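Local atomic coordinates of probable membrane transporter protein MamO (Magnetospirillum magneticum, PDB entry 5HMA), a protein that promotes magnetite nucleation by binding transition metal ions through an inactive protease-like domain and activates the MamE protease. Residues 69-74 / 180-185. Residues are numbered along the deposited sequence; the frame is centred on the assembly and turned at random.
Sequences PGHDLA and AQVIVS. With NI (nickel (II) ion), chain C.
His71 lays one face of its imidazole ring against Val182 of the short helix 180-185. Followed outward, the histidine meets the valine at every step. Its CB lies 3.9 Å from Val182 CG1, and its CG comes closer still, 3.5 Å from the same methyl. Farther along, CD2 stands 3.7 Å from Val182 CG1, ND1 is near both methyls, and CE1 is 3.9 Å from Val182 CG2. At the tip NE2, still 4.0 Å from Val182 CG1, binds nickel at 2.2 Å, with three waters and His186 also on the metal. The CG1 methyl sits over the ring, toward its rim and 16° off the normal, a CH-pi contact. Histidine thus offers both a flat face for packing and a ring nitrogen for the metal. A beta-branched valine suits its place: with CG1 anti to its backbone N (chi1 159°), CG1 covers the face while CG2 stands above the ND1-CE1 side, just beyond the rim, and together they probably help the nickel bond to hold the ring's rotation.

Beneath the histidine the contact turns purely apolar. Leu73, buried at the start of strand 73-78, reaches Ile183 at right angles, its CD1 4.0 Å from Ile183 CG1. Ile162 of strand 159-167 touches both, so long aliphatic chains, suited to burial, fill this inner layer. Asp72 hydrogen-bonds His39 through OD2, a pair that matches the Asp-His of a trypsin-like triad.

The helix also positions the second ligand, for the carbonyl O of Val182 accepts a hydrogen bond from ND1 of His186. A loop leading into a strand of the first barrel is thus joined to the C-terminal helix after the second, within the two-barrel trypsin-like fold of this protease-like domain, where His71 and His186, just after the helix, bind the nickel.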
ATOM      1  N   PRO A  69      -5.075  -2.084 -13.315  1.00 70.21           N
ATOM      2  CA  PRO A  69      -5.222  -3.548 -13.260  1.00 64.40           C
ATOM      3  C   PRO A  69      -3.944  -4.303 -13.617  1.00 65.51           C
ATOM      4  O   PRO A  69      -3.666  -5.329 -13.000  1.00 73.82           O
ATOM      5  CB  PRO A  69      -6.325  -3.831 -14.292  1.00 67.35           C
ATOM      6  CG  PRO A  69      -6.255  -2.686 -15.246  1.00 63.09           C
ATOM      7  CD  PRO A  69      -5.927  -1.493 -14.365  1.00 67.89           C
ATOM      8  N   GLY A  70      -3.182  -3.796 -14.586  1.00 56.63           N
ATOM      9  CA  GLY A  70      -1.942  -4.426 -15.013  1.00 58.66           C
ATOM     10  C   GLY A  70      -0.849  -4.460 -13.955  1.00 63.31           C
ATOM     11  O   GLY A  70       0.181  -5.106 -14.144  1.00 66.92           O
ATOM     12  N   HIS A  71      -1.068  -3.763 -12.843  1.00 60.67           N
ATOM     13  CA  HIS A  71      -0.115  -3.759 -11.734  1.00 63.05           C
ATOM     14  C   HIS A  71      -0.810  -3.991 -10.399  1.00 64.13           C
ATOM     15  O   HIS A  71      -0.205  -3.811  -9.347  1.00 59.80           O
ATOM     16  CB  HIS A  71       0.656  -2.441 -11.685  1.00 57.55           C
ATOM     17  CG  HIS A  71       1.389  -2.121 -12.954  1.00 75.85           C
ATOM     18  ND1 HIS A  71       2.662  -2.581 -13.222  1.00 73.11           N
ATOM     19  CD2 HIS A  71       1.028  -1.373 -14.023  1.00 82.65           C
ATOM     20  CE1 HIS A  71       3.050  -2.135 -14.404  1.00 73.98           C
ATOM     21  NE2 HIS A  71       2.077  -1.399 -14.910  1.00 94.18           N
ATOM     22  N   ASP A  72      -2.082  -4.378 -10.455  1.00 57.09           N
ATOM     23  CA  ASP A  72      -2.879  -4.658  -9.264  1.00 59.46           C
ATOM     24  C   ASP A  72      -2.907  -3.472  -8.302  1.00 51.10           C
ATOM     25  O   ASP A  72      -2.846  -3.642  -7.088  1.00 54.95           O
ATOM     26  CB  ASP A  72      -2.359  -5.911  -8.547  1.00 52.57           C
ATOM     27  CG  ASP A  72      -3.282  -6.375  -7.433  1.00 63.48           C
ATOM     28  OD1 ASP A  72      -4.504  -6.108  -7.522  1.00 55.34           O
ATOM     29  OD2 ASP A  72      -2.785  -6.990  -6.462  1.00 64.60           O
ATOM     30  N   LEU A  73      -3.007  -2.262  -8.842  1.00 52.03           N
ATOM     31  CA  LEU A  73      -3.153  -1.100  -7.976  1.00 48.77           C
ATOM     32  C   LEU A  73      -4.471  -0.362  -8.217  1.00 54.40           C
ATOM     33  O   LEU A  73      -5.028  -0.387  -9.318  1.00 59.23           O
ATOM     34  CB  LEU A  73      -1.979  -0.136  -8.153  1.00 47.91           C
ATOM     35  CG  LEU A  73      -0.591  -0.671  -7.802  1.00 52.59           C
ATOM     36  CD1 LEU A  73       0.437   0.440  -7.897  1.00 52.92           C
ATOM     37  CD2 LEU A  73      -0.595  -1.282  -6.421  1.00 45.69           C
ATOM     38  N   ALA A  74      -4.952   0.281  -7.156  1.00 55.42           N
ATOM     39  CA  ALA A  74      -6.125   1.144  -7.198  1.00 53.95           C
ATOM     40  C   ALA A  74      -5.803   2.476  -6.529  1.00 54.69           C
ATOM     41  O   ALA A  74      -5.132   2.520  -5.484  1.00 53.12           O
ATOM     42  CB  ALA A  74      -7.314   0.481  -6.505  1.00 42.65           C
ATOM     43  N   ALA A 180       7.193   2.347  -7.112  1.00 57.82           N
ATOM     44  CA  ALA A 180       6.392   3.562  -7.014  1.00 65.01           C
ATOM     45  C   ALA A 180       6.314   4.326  -8.340  1.00 67.12           C
ATOM     46  O   ALA A 180       5.365   5.068  -8.568  1.00 66.70           O
ATOM     47  CB  ALA A 180       6.939   4.465  -5.917  1.00 68.84           C
ATOM     48  N   GLN A 181       7.297   4.138  -9.218  1.00 64.83           N
ATOM     49  CA  GLN A 181       7.294   4.825 -10.510  1.00 71.18           C
ATOM     50  C   GLN A 181       6.071   4.444 -11.348  1.00 69.29           C
ATOM     51  O   GLN A 181       5.589   5.228 -12.174  1.00 69.26           O
ATOM     52  CB  GLN A 181       8.580   4.520 -11.288  1.00 80.21           C
ATOM     53  CG  GLN A 181       8.687   5.241 -12.633  1.00103.12           C
ATOM     54  CD  GLN A 181       8.477   6.752 -12.519  1.00110.92           C
ATOM     55  OE1 GLN A 181       8.840   7.378 -11.515  1.00 97.18           O
ATOM     56  NE2 GLN A 181       7.883   7.341 -13.555  1.00116.21           N
ATOM     57  N   VAL A 182       5.575   3.232 -11.122  1.00 65.21           N
ATOM     58  CA  VAL A 182       4.380   2.744 -11.795  1.00 70.90           C
ATOM     59  C   VAL A 182       3.197   3.650 -11.461  1.00 80.38           C
ATOM     60  O   VAL A 182       2.375   3.961 -12.324  1.00 87.56           O
ATOM     61  CB  VAL A 182       4.109   1.273 -11.414  1.00 72.17           C
ATOM     62  CG1 VAL A 182       2.657   0.896 -11.663  1.00 72.52           C
ATOM     63  CG2 VAL A 182       5.069   0.344 -12.167  1.00 59.08           C
ATOM     64  N   ILE A 183       3.128   4.095 -10.211  1.00 74.90           N
ATOM     65  CA  ILE A 183       2.084   5.021  -9.790  1.00 64.95           C
ATOM     66  C   ILE A 183       2.134   6.316 -10.588  1.00 72.93           C
ATOM     67  O   ILE A 183       1.128   6.756 -11.146  1.00 83.48           O
ATOM     68  CB  ILE A 183       2.191   5.332  -8.293  1.00 70.80           C
ATOM     69  CG1 ILE A 183       2.075   4.053  -7.463  1.00 69.14           C
ATOM     70  CG2 ILE A 183       1.125   6.339  -7.878  1.00 68.20           C
ATOM     71  CD1 ILE A 183       2.341   4.281  -5.978  1.00 63.35           C
ATOM     72  N   VAL A 184       3.310   6.932 -10.626  1.00 72.34           N
ATOM     73  CA  VAL A 184       3.494   8.200 -11.317  1.00 72.48           C
ATOM     74  C   VAL A 184       3.037   8.143 -12.772  1.00 82.49           C
ATOM     75  O   VAL A 184       2.269   8.998 -13.228  1.00 96.12           O
ATOM     76  CB  VAL A 184       4.960   8.636 -11.250  1.00 73.43           C
ATOM     77  CG1 VAL A 184       5.150   9.968 -11.975  1.00 65.92           C
ATOM     78  CG2 VAL A 184       5.427   8.705  -9.798  1.00 69.66           C
ATOM     79  N   SER A 185       3.509   7.131 -13.494  1.00 76.28           N
ATOM     80  CA  SER A 185       3.300   7.054 -14.939  1.00 84.98           C
ATOM     81  C   SER A 185       1.882   6.630 -15.315  1.00 92.17           C
ATOM     82  O   SER A 185       1.371   7.025 -16.362  1.00 96.34           O
ATOM     83  CB  SER A 185       4.308   6.091 -15.563  1.00 79.53           C
ATOM     84  OG  SER A 185       4.245   4.831 -14.928  1.00 86.25           O
TER
HETATM   85 NI    NI C 301       1.963  -0.587 -16.977  1.00 95.90          NI
HETATM   86  O   HOH W   1      -0.116  -1.258 -17.231  1.00 79.28           O
HETATM   87  O   HOH W   2       4.043   0.083 -16.662  1.00 79.32           O
HETATM   88  O   HOH W   3       2.609  -2.648 -17.528  1.00 83.31           O